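Local coordinates for Afp3 (Serratia entomophila, PDB 6RBN), which probably assembles with other sheath proteins into the contractile helical sheath that surrounds the inner tube of the anti-feeding prophage, a contractile injection system, at residues F32-F36 / P159-Y165; Y183-S189 / A202-Y208; Y346-L352 / A434-E439. One frame throughout, in Å; residues are numbered along the deposited sequence.

Interaction 1: F32-F36 / P159-Y165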
loop_
_atom_site.group_PDB
_atom_site.type_symbol
_atom_site.label_atom_id
_atom_site.label_comp_id
_atom_site.label_asym_id
_atom_site.label_seq_id
_atom_site.Cartn_x
_atom_site.Cartn_y
_atom_site.Cartn_z
ATOM N N PHE D 32 -25.676 1.436 -67.300
ATOM C CA PHE D 32 -25.450 1.367 -68.736
ATOM C C PHE D 32 -26.782 1.274 -69.468
ATOM O O PHE D 32 -27.507 0.284 -69.332
ATOM C CB PHE D 32 -24.560 0.180 -69.078
ATOM C CG PHE D 32 -23.198 0.262 -68.475
ATOM C CD1 PHE D 32 -22.263 1.147 -68.972
ATOM C CD2 PHE D 32 -22.846 -0.556 -67.425
ATOM C CE1 PHE D 32 -21.011 1.229 -68.422
ATOM C CE2 PHE D 32 -21.591 -0.483 -66.881
ATOM C CZ PHE D 32 -20.675 0.414 -67.377
ATOM N N VAL D 33 -27.102 2.306 -70.240
ATOM C CA VAL D 33 -28.303 2.339 -71.064
ATOM C C VAL D 33 -27.871 1.960 -72.475
ATOM O O VAL D 33 -27.269 2.763 -73.192
ATOM C CB VAL D 33 -28.982 3.709 -71.026
ATOM C CG1 VAL D 33 -30.191 3.725 -71.936
ATOM C CG2 VAL D 33 -29.378 4.060 -69.609
ATOM N N ALA D 34 -28.164 0.727 -72.876
ATOM C CA ALA D 34 -27.788 0.244 -74.196
ATOM C C ALA D 34 -28.825 -0.774 -74.654
ATOM O O ALA D 34 -29.854 -0.974 -74.003
ATOM C CB ALA D 34 -26.373 -0.338 -74.177
ATOM N N ARG D 35 -28.547 -1.423 -75.782
ATOM C CA ARG D 35 -29.485 -2.370 -76.385
ATOM C C ARG D 35 -29.212 -3.776 -75.855
ATOM O O ARG D 35 -28.687 -4.653 -76.542
ATOM C CB ARG D 35 -29.384 -2.324 -77.903
ATOM C CG ARG D 35 -29.845 -1.029 -78.531
ATOM C CD ARG D 35 -29.765 -1.116 -80.044
ATOM N NE ARG D 35 -30.269 0.087 -80.702
ATOM C CZ ARG D 35 -29.513 1.124 -81.046
ATOM N NH1 ARG D 35 -28.212 1.109 -80.799
ATOM N NH2 ARG D 35 -30.059 2.174 -81.641
ATOM N N PHE D 36 -29.589 -3.983 -74.600
ATOM C CA PHE D 36 -29.456 -5.291 -73.976
ATOM C C PHE D 36 -30.697 -6.119 -74.268
ATOM O O PHE D 36 -31.824 -5.628 -74.169
ATOM C CB PHE D 36 -29.255 -5.159 -72.468
ATOM C CG PHE D 36 -27.999 -4.441 -72.090
ATOM C CD1 PHE D 36 -26.772 -5.065 -72.193
ATOM C CD2 PHE D 36 -28.048 -3.140 -71.620
ATOM C CE1 PHE D 36 -25.614 -4.405 -71.850
ATOM C CE2 PHE D 36 -26.894 -2.476 -71.271
ATOM C CZ PHE D 36 -25.676 -3.109 -71.386
ATOM N N PRO D 159 -23.338 3.185 -73.062
ATOM C CA PRO D 159 -22.341 2.654 -74.026
ATOM C C PRO D 159 -22.899 2.202 -75.375
ATOM O O PRO D 159 -22.929 1.009 -75.709
ATOM C CB PRO D 159 -21.752 1.478 -73.248
ATOM C CG PRO D 159 -22.937 0.944 -72.497
ATOM C CD PRO D 159 -23.812 2.127 -72.156
ATOM N N ASP D 160 -23.320 3.141 -76.218
ATOM C CA ASP D 160 -23.929 2.693 -77.463
ATOM C C ASP D 160 -23.254 3.344 -78.663
ATOM O O ASP D 160 -22.959 4.543 -78.632
ATOM C CB ASP D 160 -25.423 3.010 -77.462
ATOM C CG ASP D 160 -26.164 2.328 -78.587
ATOM O OD1 ASP D 160 -26.366 1.101 -78.506
ATOM O OD2 ASP D 160 -26.545 3.018 -79.552
ATOM N N PRO D 161 -22.992 2.585 -79.733
ATOM C CA PRO D 161 -22.253 3.160 -80.869
ATOM C C PRO D 161 -23.067 4.103 -81.736
ATOM O O PRO D 161 -22.470 4.858 -82.511
ATOM C CB PRO D 161 -21.817 1.924 -81.661
ATOM C CG PRO D 161 -22.827 0.901 -81.326
ATOM C CD PRO D 161 -23.196 1.138 -79.898
ATOM N N ASP D 162 -24.395 4.083 -81.650
ATOM C CA ASP D 162 -25.204 4.998 -82.444
ATOM C C ASP D 162 -25.113 6.406 -81.866
ATOM O O ASP D 162 -24.978 6.590 -80.655
ATOM C CB ASP D 162 -26.656 4.525 -82.479
ATOM C CG ASP D 162 -27.483 5.216 -83.551
ATOM O OD1 ASP D 162 -26.939 6.046 -84.307
ATOM O OD2 ASP D 162 -28.694 4.928 -83.633
ATOM N N GLU D 163 -25.189 7.405 -82.746
ATOM C CA GLU D 163 -25.008 8.786 -82.316
ATOM C C GLU D 163 -26.322 9.404 -81.854
ATOM O O GLU D 163 -26.357 10.095 -80.832
ATOM C CB GLU D 163 -24.398 9.604 -83.455
ATOM C CG GLU D 163 -23.830 10.960 -83.055
ATOM C CD GLU D 163 -24.845 12.086 -83.095
ATOM O OE1 GLU D 163 -25.813 11.988 -83.879
ATOM O OE2 GLU D 163 -24.670 13.070 -82.348
ATOM N N THR D 164 -27.405 9.182 -82.598
ATOM C CA THR D 164 -28.701 9.727 -82.221
ATOM C C THR D 164 -29.339 8.972 -81.064
ATOM O O THR D 164 -30.275 9.491 -80.449
ATOM C CB THR D 164 -29.649 9.711 -83.418
ATOM O OG1 THR D 164 -29.823 8.364 -83.871
ATOM C CG2 THR D 164 -29.086 10.554 -84.550
ATOM N N TYR D 165 -28.863 7.762 -80.772
ATOM C CA TYR D 165 -29.339 7.029 -79.605
ATOM C C TYR D 165 -28.874 7.698 -78.320
ATOM O O TYR D 165 -29.645 7.824 -77.365
ATOM C CB TYR D 165 -28.833 5.590 -79.669
ATOM C CG TYR D 165 -29.358 4.647 -78.609
ATOM C CD1 TYR D 165 -30.562 3.982 -78.776
ATOM C CD2 TYR D 165 -28.648 4.425 -77.442
ATOM C CE1 TYR D 165 -31.033 3.111 -77.812
ATOM C CE2 TYR D 165 -29.107 3.563 -76.477
ATOM C CZ TYR D 165 -30.297 2.912 -76.665
ATOM O OH TYR D 165 -30.747 2.056 -75.692
#
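Arg35, just beyond Ala34 in the chain, reaches to the turn that leads into helix 163-172, where Asp160, Asp162 and Tyr165 receive it. From CB outward, CG, set anti to the carbonyl carbon (chi1 -67°), passes Asp160 OD1 at 4.1 Å, and from there the chain runs extended through CD to NE, which makes a weak hydrogen bond to the carbonyl oxygen of Glu132. CZ lies 4.3 Å from the centroid of the Tyr165 ring, an off-centre cation-pi contact in which the guanidinium and ring planes are 38° apart. At the tip the two nitrogens diverge. NH1 lies against both oxygens of the Asp160 carboxylate, 2.8 Å from OD2 and 2.9 Å from OD1; the salt bridge is to OD2, and the hydrogen bond within it is weak because the N-H is poorly aimed. NH2 sits 3.4 Å from Tyr165 CD1 and also takes part in a long salt bridge to Asp162 OD2, which lies near the guanidinium plane. Asp160 OD2 serves a second donor as well: the backbone N of Asp162 approaches it at 3.2 Å from above the carboxylate plane, closing an Asx turn. Tyr165 is fixed at its far end by a hydrogen bond from OH to the carbonyl oxygen of Leu131, and the oxygen of Val33 lies at its ring edge. Beside this polar cluster is an apolar patch. Pro159 CG packs 3.6 Å from Phe32 CD1, the two side chains crossing at about a right angle, and also meets Ala34 CB; helix 271-284 adds Ala272 against both Phe32 and Pro159. One arginine thus serves a close carboxylate, a more distant one and an aromatic face, and the combined negative charge of the two acids would be expected to stabilise its positive charge beside the Asx turn.

Interaction 2: Y183-S189 / A202-Y208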
loop_
_atom_site.group_PDB
_atom_site.type_symbol
_atom_site.label_atom_id
_atom_site.label_comp_id
_atom_site.label_asym_id
_atom_site.label_seq_id
_atom_site.Cartn_x
_atom_site.Cartn_y
_atom_site.Cartn_z
ATOM N N TYR D 183 -25.220 12.457 -59.317
ATOM C CA TYR D 183 -24.910 11.657 -60.488
ATOM C C TYR D 183 -23.768 12.292 -61.268
ATOM O O TYR D 183 -23.445 13.468 -61.097
ATOM C CB TYR D 183 -26.128 11.502 -61.395
ATOM C CG TYR D 183 -27.302 10.845 -60.724
ATOM C CD1 TYR D 183 -27.242 9.519 -60.333
ATOM C CD2 TYR D 183 -28.489 11.534 -60.534
ATOM C CE1 TYR D 183 -28.316 8.910 -59.723
ATOM C CE2 TYR D 183 -29.571 10.929 -59.936
ATOM C CZ TYR D 183 -29.477 9.620 -59.530
ATOM O OH TYR D 183 -30.553 9.014 -58.931
ATOM N N PHE D 184 -23.157 11.497 -62.139
ATOM C CA PHE D 184 -22.027 11.976 -62.928
ATOM C C PHE D 184 -22.111 11.314 -64.293
ATOM O O PHE D 184 -21.951 10.098 -64.403
ATOM C CB PHE D 184 -20.707 11.658 -62.235
ATOM C CG PHE D 184 -19.525 12.360 -62.829
ATOM C CD1 PHE D 184 -19.285 13.691 -62.540
ATOM C CD2 PHE D 184 -18.653 11.693 -63.667
ATOM C CE1 PHE D 184 -18.197 14.346 -63.073
ATOM C CE2 PHE D 184 -17.564 12.343 -64.208
ATOM C CZ PHE D 184 -17.339 13.673 -63.908
ATOM N N LEU D 185 -22.368 12.108 -65.327
ATOM C CA LEU D 185 -22.529 11.594 -66.678
ATOM C C LEU D 185 -21.178 11.447 -67.362
ATOM O O LEU D 185 -20.320 12.328 -67.263
ATOM C CB LEU D 185 -23.430 12.522 -67.492
ATOM C CG LEU D 185 -23.724 12.178 -68.951
ATOM C CD1 LEU D 185 -24.452 10.867 -69.067
ATOM C CD2 LEU D 185 -24.534 13.282 -69.583
ATOM N N LEU D 186 -20.991 10.328 -68.052
ATOM C CA LEU D 186 -19.800 10.084 -68.860
ATOM C C LEU D 186 -20.227 10.101 -70.324
ATOM O O LEU D 186 -20.569 9.069 -70.901
ATOM C CB LEU D 186 -19.138 8.769 -68.490
ATOM C CG LEU D 186 -18.544 8.682 -67.091
ATOM C CD1 LEU D 186 -17.997 7.296 -66.831
ATOM C CD2 LEU D 186 -17.467 9.725 -66.937
ATOM N N ALA D 187 -20.202 11.285 -70.921
ATOM C CA ALA D 187 -20.611 11.450 -72.304
ATOM C C ALA D 187 -19.459 11.115 -73.243
ATOM O O ALA D 187 -18.322 10.893 -72.825
ATOM C CB ALA D 187 -21.109 12.873 -72.548
ATOM N N ASP D 188 -19.770 11.084 -74.535
ATOM C CA ASP D 188 -18.804 10.722 -75.560
ATOM C C ASP D 188 -18.893 11.712 -76.705
ATOM O O ASP D 188 -19.982 11.962 -77.228
ATOM C CB ASP D 188 -19.062 9.311 -76.078
ATOM C CG ASP D 188 -18.748 8.261 -75.058
ATOM O OD1 ASP D 188 -17.784 8.444 -74.291
ATOM O OD2 ASP D 188 -19.494 7.266 -74.977
ATOM N N SER D 189 -17.753 12.262 -77.095
ATOM C CA SER D 189 -17.739 13.183 -78.214
ATOM C C SER D 189 -17.895 12.419 -79.522
ATOM O O SER D 189 -17.645 11.214 -79.606
ATOM C CB SER D 189 -16.446 13.993 -78.222
ATOM O OG SER D 189 -16.442 14.907 -79.300
ATOM N N ALA D 202 -20.942 20.787 -64.301
ATOM C CA ALA D 202 -19.785 20.166 -63.673
ATOM C C ALA D 202 -19.952 18.673 -63.438
ATOM O O ALA D 202 -19.032 18.044 -62.915
ATOM C CB ALA D 202 -19.477 20.854 -62.343
ATOM N N GLN D 203 -21.083 18.090 -63.817
ATOM C CA GLN D 203 -21.359 16.684 -63.580
ATOM C C GLN D 203 -21.065 15.814 -64.793
ATOM O O GLN D 203 -21.461 14.648 -64.815
ATOM C CB GLN D 203 -22.822 16.502 -63.177
ATOM C CG GLN D 203 -23.256 17.266 -61.942
ATOM C CD GLN D 203 -22.510 16.854 -60.698
ATOM O OE1 GLN D 203 -21.751 17.634 -60.136
ATOM N NE2 GLN D 203 -22.715 15.620 -60.267
ATOM N N VAL D 204 -20.401 16.355 -65.814
ATOM C CA VAL D 204 -20.256 15.688 -67.103
ATOM C C VAL D 204 -18.780 15.618 -67.463
ATOM O O VAL D 204 -18.065 16.620 -67.371
ATOM C CB VAL D 204 -21.055 16.416 -68.205
ATOM C CG1 VAL D 204 -20.805 15.803 -69.569
ATOM C CG2 VAL D 204 -22.524 16.359 -67.900
ATOM N N ALA D 205 -18.324 14.430 -67.859
ATOM C CA ALA D 205 -16.985 14.222 -68.394
ATOM C C ALA D 205 -17.108 13.558 -69.757
ATOM O O ALA D 205 -17.597 12.429 -69.857
ATOM C CB ALA D 205 -16.147 13.360 -67.453
ATOM N N VAL D 206 -16.662 14.252 -70.794
ATOM C CA VAL D 206 -16.726 13.767 -72.169
ATOM C C VAL D 206 -15.426 13.031 -72.467
ATOM O O VAL D 206 -14.384 13.354 -71.898
ATOM C CB VAL D 206 -16.977 14.955 -73.124
ATOM C CG1 VAL D 206 -17.144 14.523 -74.571
ATOM C CG2 VAL D 206 -18.184 15.751 -72.664
ATOM N N TYR D 207 -15.486 11.993 -73.305
ATOM C CA TYR D 207 -14.305 11.222 -73.702
ATOM C C TYR D 207 -14.383 10.973 -75.201
ATOM O O TYR D 207 -15.290 10.277 -75.666
ATOM C CB TYR D 207 -14.216 9.911 -72.925
ATOM C CG TYR D 207 -13.884 10.111 -71.468
ATOM C CD1 TYR D 207 -12.566 10.217 -71.043
ATOM C CD2 TYR D 207 -14.886 10.236 -70.518
ATOM C CE1 TYR D 207 -12.260 10.412 -69.714
ATOM C CE2 TYR D 207 -14.588 10.440 -69.189
ATOM C CZ TYR D 207 -13.273 10.529 -68.793
ATOM O OH TYR D 207 -12.972 10.725 -67.469
ATOM N N TYR D 208 -13.438 11.532 -75.959
ATOM C CA TYR D 208 -13.617 11.624 -77.406
ATOM C C TYR D 208 -13.401 10.343 -78.220
ATOM O O TYR D 208 -14.349 9.941 -78.906
ATOM C CB TYR D 208 -12.761 12.767 -77.971
ATOM C CG TYR D 208 -12.606 12.736 -79.475
ATOM C CD1 TYR D 208 -13.675 12.982 -80.318
ATOM C CD2 TYR D 208 -11.369 12.488 -80.047
ATOM C CE1 TYR D 208 -13.522 12.944 -81.688
ATOM C CE2 TYR D 208 -11.207 12.460 -81.414
ATOM C CZ TYR D 208 -12.285 12.693 -82.229
ATOM O OH TYR D 208 -12.126 12.669 -83.595
#
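Leu185 and Val204 lie side by side and point the same way, Leu185 CB 4.0 Å from Val204 CG2, where strands 185-188 and 204-207 pair loosely in parallel; Ala187 and Val206 follow them on the same face. Tyr170 of helix 163-172 packs against Leu185 and Ala187. On the opposite face Leu186 crosses Tyr207 at a slant: its CG is anti to the carbonyl carbon (chi1 -66°), and CD2 meets the edge of the tyrosine ring at CE2, 3.7 Å away, while also touching Ala205 CB. Phe184 lays one ring face over the backbone carbonyl oxygen of Gln203 and brings CE2 to 3.7 Å from Ala205 CB. Helix 271-284 covers this side through Ala275 and Tyr278, and Tyr207 OH hydrogen-bonds to Tyr278 OH. Between the strands, Leu185 N donates to Gln203 O at 2.7 Å and Ala205 N to Leu185 O at 3.0 Å. Further on, Tyr207 N still bonds to Ala187 O, but the link from Ala187 N to Ala205 O is weak. The hydrogen bonds are thus firmer at the Leu185 end, and apolar side chains on both faces pack against helices 163-172 and 271-284.

Interaction 3: Y346-L352 / A434-E439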
loop_
_atom_site.group_PDB
_atom_site.type_symbol
_atom_site.label_atom_id
_atom_site.label_comp_id
_atom_site.label_asym_id
_atom_site.label_seq_id
_atom_site.Cartn_x
_atom_site.Cartn_y
_atom_site.Cartn_z
ATOM N N TYR D 346 -11.803 20.109 -62.404
ATOM C CA TYR D 346 -11.240 18.772 -62.492
ATOM C C TYR D 346 -12.241 17.715 -62.054
ATOM O O TYR D 346 -13.112 17.971 -61.218
ATOM C CB TYR D 346 -9.972 18.663 -61.651
ATOM C CG TYR D 346 -8.845 19.519 -62.164
ATOM C CD1 TYR D 346 -8.092 19.119 -63.258
ATOM C CD2 TYR D 346 -8.528 20.721 -61.553
ATOM C CE1 TYR D 346 -7.061 19.896 -63.732
ATOM C CE2 TYR D 346 -7.497 21.506 -62.020
ATOM C CZ TYR D 346 -6.768 21.087 -63.109
ATOM O OH TYR D 346 -5.737 21.867 -63.578
ATOM N N ILE D 347 -12.110 16.528 -62.648
ATOM C CA ILE D 347 -12.901 15.375 -62.199
ATOM C C ILE D 347 -12.637 14.971 -60.753
ATOM O O ILE D 347 -13.617 14.771 -60.016
ATOM C CB ILE D 347 -12.742 14.212 -63.189
ATOM C CG1 ILE D 347 -13.226 14.622 -64.574
ATOM C CG2 ILE D 347 -13.518 12.994 -62.737
ATOM C CD1 ILE D 347 -12.876 13.629 -65.641
ATOM N N PRO D 348 -11.382 14.810 -60.259
ATOM C CA PRO D 348 -11.244 14.306 -58.877
ATOM C C PRO D 348 -11.658 15.292 -57.799
ATOM O O PRO D 348 -11.965 14.873 -56.680
ATOM C CB PRO D 348 -9.755 13.972 -58.775
ATOM C CG PRO D 348 -9.118 14.857 -59.707
ATOM C CD PRO D 348 -10.037 14.938 -60.864
ATOM N N VAL D 349 -11.674 16.590 -58.097
ATOM C CA VAL D 349 -12.199 17.556 -57.139
ATOM C C VAL D 349 -13.717 17.478 -57.097
ATOM O O VAL D 349 -14.333 17.575 -56.029
ATOM C CB VAL D 349 -11.698 18.967 -57.493
ATOM C CG1 VAL D 349 -12.244 20.003 -56.529
ATOM C CG2 VAL D 349 -10.187 18.994 -57.509
ATOM N N ARG D 350 -14.347 17.259 -58.252
ATOM C CA ARG D 350 -15.801 17.200 -58.315
ATOM C C ARG D 350 -16.344 15.921 -57.689
ATOM O O ARG D 350 -17.316 15.966 -56.929
ATOM C CB ARG D 350 -16.254 17.319 -59.768
ATOM C CG ARG D 350 -17.734 17.112 -60.012
ATOM C CD ARG D 350 -18.592 18.263 -59.520
ATOM N NE ARG D 350 -19.082 18.057 -58.164
ATOM C CZ ARG D 350 -19.776 18.954 -57.476
ATOM N NH1 ARG D 350 -20.075 20.125 -58.021
ATOM N NH2 ARG D 350 -20.181 18.681 -56.245
ATOM N N ARG D 351 -15.733 14.776 -57.989
ATOM C CA ARG D 351 -16.219 13.515 -57.448
ATOM C C ARG D 351 -15.807 13.280 -56.003
ATOM O O ARG D 351 -16.339 12.363 -55.374
ATOM C CB ARG D 351 -15.747 12.342 -58.309
ATOM C CG ARG D 351 -16.398 12.294 -59.675
ATOM C CD ARG D 351 -15.934 11.100 -60.484
ATOM N NE ARG D 351 -16.385 9.836 -59.914
ATOM C CZ ARG D 351 -15.574 8.923 -59.393
ATOM N NH1 ARG D 351 -14.267 9.130 -59.377
ATOM N NH2 ARG D 351 -16.070 7.799 -58.896
ATOM N N LEU D 352 -14.872 14.064 -55.466
ATOM C CA LEU D 352 -14.619 14.026 -54.032
ATOM C C LEU D 352 -15.778 14.646 -53.267
ATOM O O LEU D 352 -16.251 14.084 -52.273
ATOM C CB LEU D 352 -13.319 14.752 -53.699
ATOM C CG LEU D 352 -12.957 14.837 -52.219
ATOM C CD1 LEU D 352 -12.715 13.462 -51.641
ATOM C CD2 LEU D 352 -11.750 15.724 -52.028
ATOM N N ALA D 434 -9.819 20.702 -51.214
ATOM C CA ALA D 434 -9.244 19.621 -51.995
ATOM C C ALA D 434 -7.954 20.067 -52.672
ATOM O O ALA D 434 -7.666 21.260 -52.794
ATOM C CB ALA D 434 -10.240 19.128 -53.047
ATOM N N VAL D 435 -7.173 19.085 -53.110
ATOM C CA VAL D 435 -5.903 19.314 -53.786
ATOM C C VAL D 435 -6.100 19.054 -55.277
ATOM O O VAL D 435 -6.885 18.184 -55.671
ATOM C CB VAL D 435 -4.783 18.445 -53.167
ATOM C CG1 VAL D 435 -5.045 16.952 -53.336
ATOM C CG2 VAL D 435 -3.403 18.835 -53.688
ATOM N N ARG D 436 -5.423 19.868 -56.120
ATOM C CA ARG D 436 -5.552 19.800 -57.565
ATOM C C ARG D 436 -4.372 19.054 -58.177
ATOM O O ARG D 436 -3.246 19.154 -57.682
ATOM C CB ARG D 436 -5.635 21.206 -58.169
ATOM C CG ARG D 436 -6.997 21.870 -58.049
ATOM C CD ARG D 436 -7.125 22.679 -56.777
ATOM N NE ARG D 436 -8.339 23.485 -56.770
ATOM C CZ ARG D 436 -9.477 23.105 -56.205
ATOM N NH1 ARG D 436 -9.551 21.935 -55.594
ATOM N NH2 ARG D 436 -10.538 23.896 -56.245
ATOM N N PRO D 437 -4.589 18.293 -59.247
ATOM C CA PRO D 437 -3.501 17.502 -59.824
ATOM C C PRO D 437 -2.532 18.342 -60.642
ATOM O O PRO D 437 -2.843 19.438 -61.105
ATOM C CB PRO D 437 -4.234 16.498 -60.718
ATOM C CG PRO D 437 -5.480 17.184 -61.089
ATOM C CD PRO D 437 -5.876 17.996 -59.897
ATOM N N ALA D 438 -1.329 17.793 -60.808
ATOM C CA ALA D 438 -0.292 18.383 -61.648
ATOM C C ALA D 438 -0.432 17.812 -63.048
ATOM O O ALA D 438 -0.115 16.643 -63.282
ATOM C CB ALA D 438 1.101 18.090 -61.102
ATOM N N GLU D 439 -0.886 18.634 -63.984
ATOM C CA GLU D 439 -1.081 18.179 -65.348
ATOM C C GLU D 439 -0.107 18.788 -66.342
ATOM O O GLU D 439 -0.143 18.417 -67.511
ATOM C CB GLU D 439 -2.519 18.448 -65.791
ATOM C CG GLU D 439 -2.930 19.885 -65.694
ATOM C CD GLU D 439 -4.348 20.107 -66.156
ATOM O OE1 GLU D 439 -4.979 19.136 -66.620
ATOM O OE2 GLU D 439 -4.836 21.246 -66.038
#
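One face of the Tyr346 ring is taken by Pro437, whose CD stands 4.1 Å from the ring centroid and almost over its centre, a CH-pi contact; Pro437 CG lies nearby, 3.9 Å from Tyr346 CD1. The carboxylate of Glu439 lies at the edge of the same ring, its plane turned 63° from that of the tyrosine, and Arg436 CG approaches CD2 obliquely. Tyr346 OH donates to Glu439 OE2 at 2.7 Å, meeting the acceptor from above the carboxylate plane. Glu439 CG is lodged between its own backbone N and carbonyl carbon (chi1 57°), and the chain then stretches out straight to bring the acid to the phenol. OE2 has a further partner in Arg336, which forms a salt bridge with it. One turn along helix 347-364, the contact turns to Val349 and Leu352. Val349 presents both methyl groups to Arg436, whose side chain crosses it at about a right angle and brings NH1 to 3.4 Å from CG1. Ala434 CB fits beside Val349 and Leu352, touching CG1 of the first and, at 3.9 Å, CD2 of the second. Tyr346 is at the N-cap position; the contact joins the first turns of helix 347-364 to residues 434-439, both within the C-terminal family region of the tail sheath protein. Pro437 and Ala438 also pair in an antiparallel ladder with a strand of a neighbouring Afp2 subunit, which carries the sheet across the interface. The tyrosine is consequently gripped in two ways, by a proline over its face and a carboxylate at its hydroxyl, and the charge of Arg336 probably lowers the electrostatic cost of keeping that buried acid ionised.

In the fold
From the N terminus, interaction 1 comes first: it closes a loop of 122 residues between strand 31-34 and the turn before helix 163-172. That helix leads on to strand 185-188, where its pairing with strand 204-207, interaction 2, closes a short loop of 12 residues. Interaction 3 then spans 81 residues, bringing strand 437-446 back to helix 347-364. All three loops follow in series, neither nesting nor crossing. Interactions 1 and 3 lie on opposite sides of the chain's centre, about 29 Å apart between centres. Interaction 2 touches interaction 3, since Ile347 and Arg350 pack on Ala205, Tyr207 and Gln203, tying the strand pair to helix 347-364.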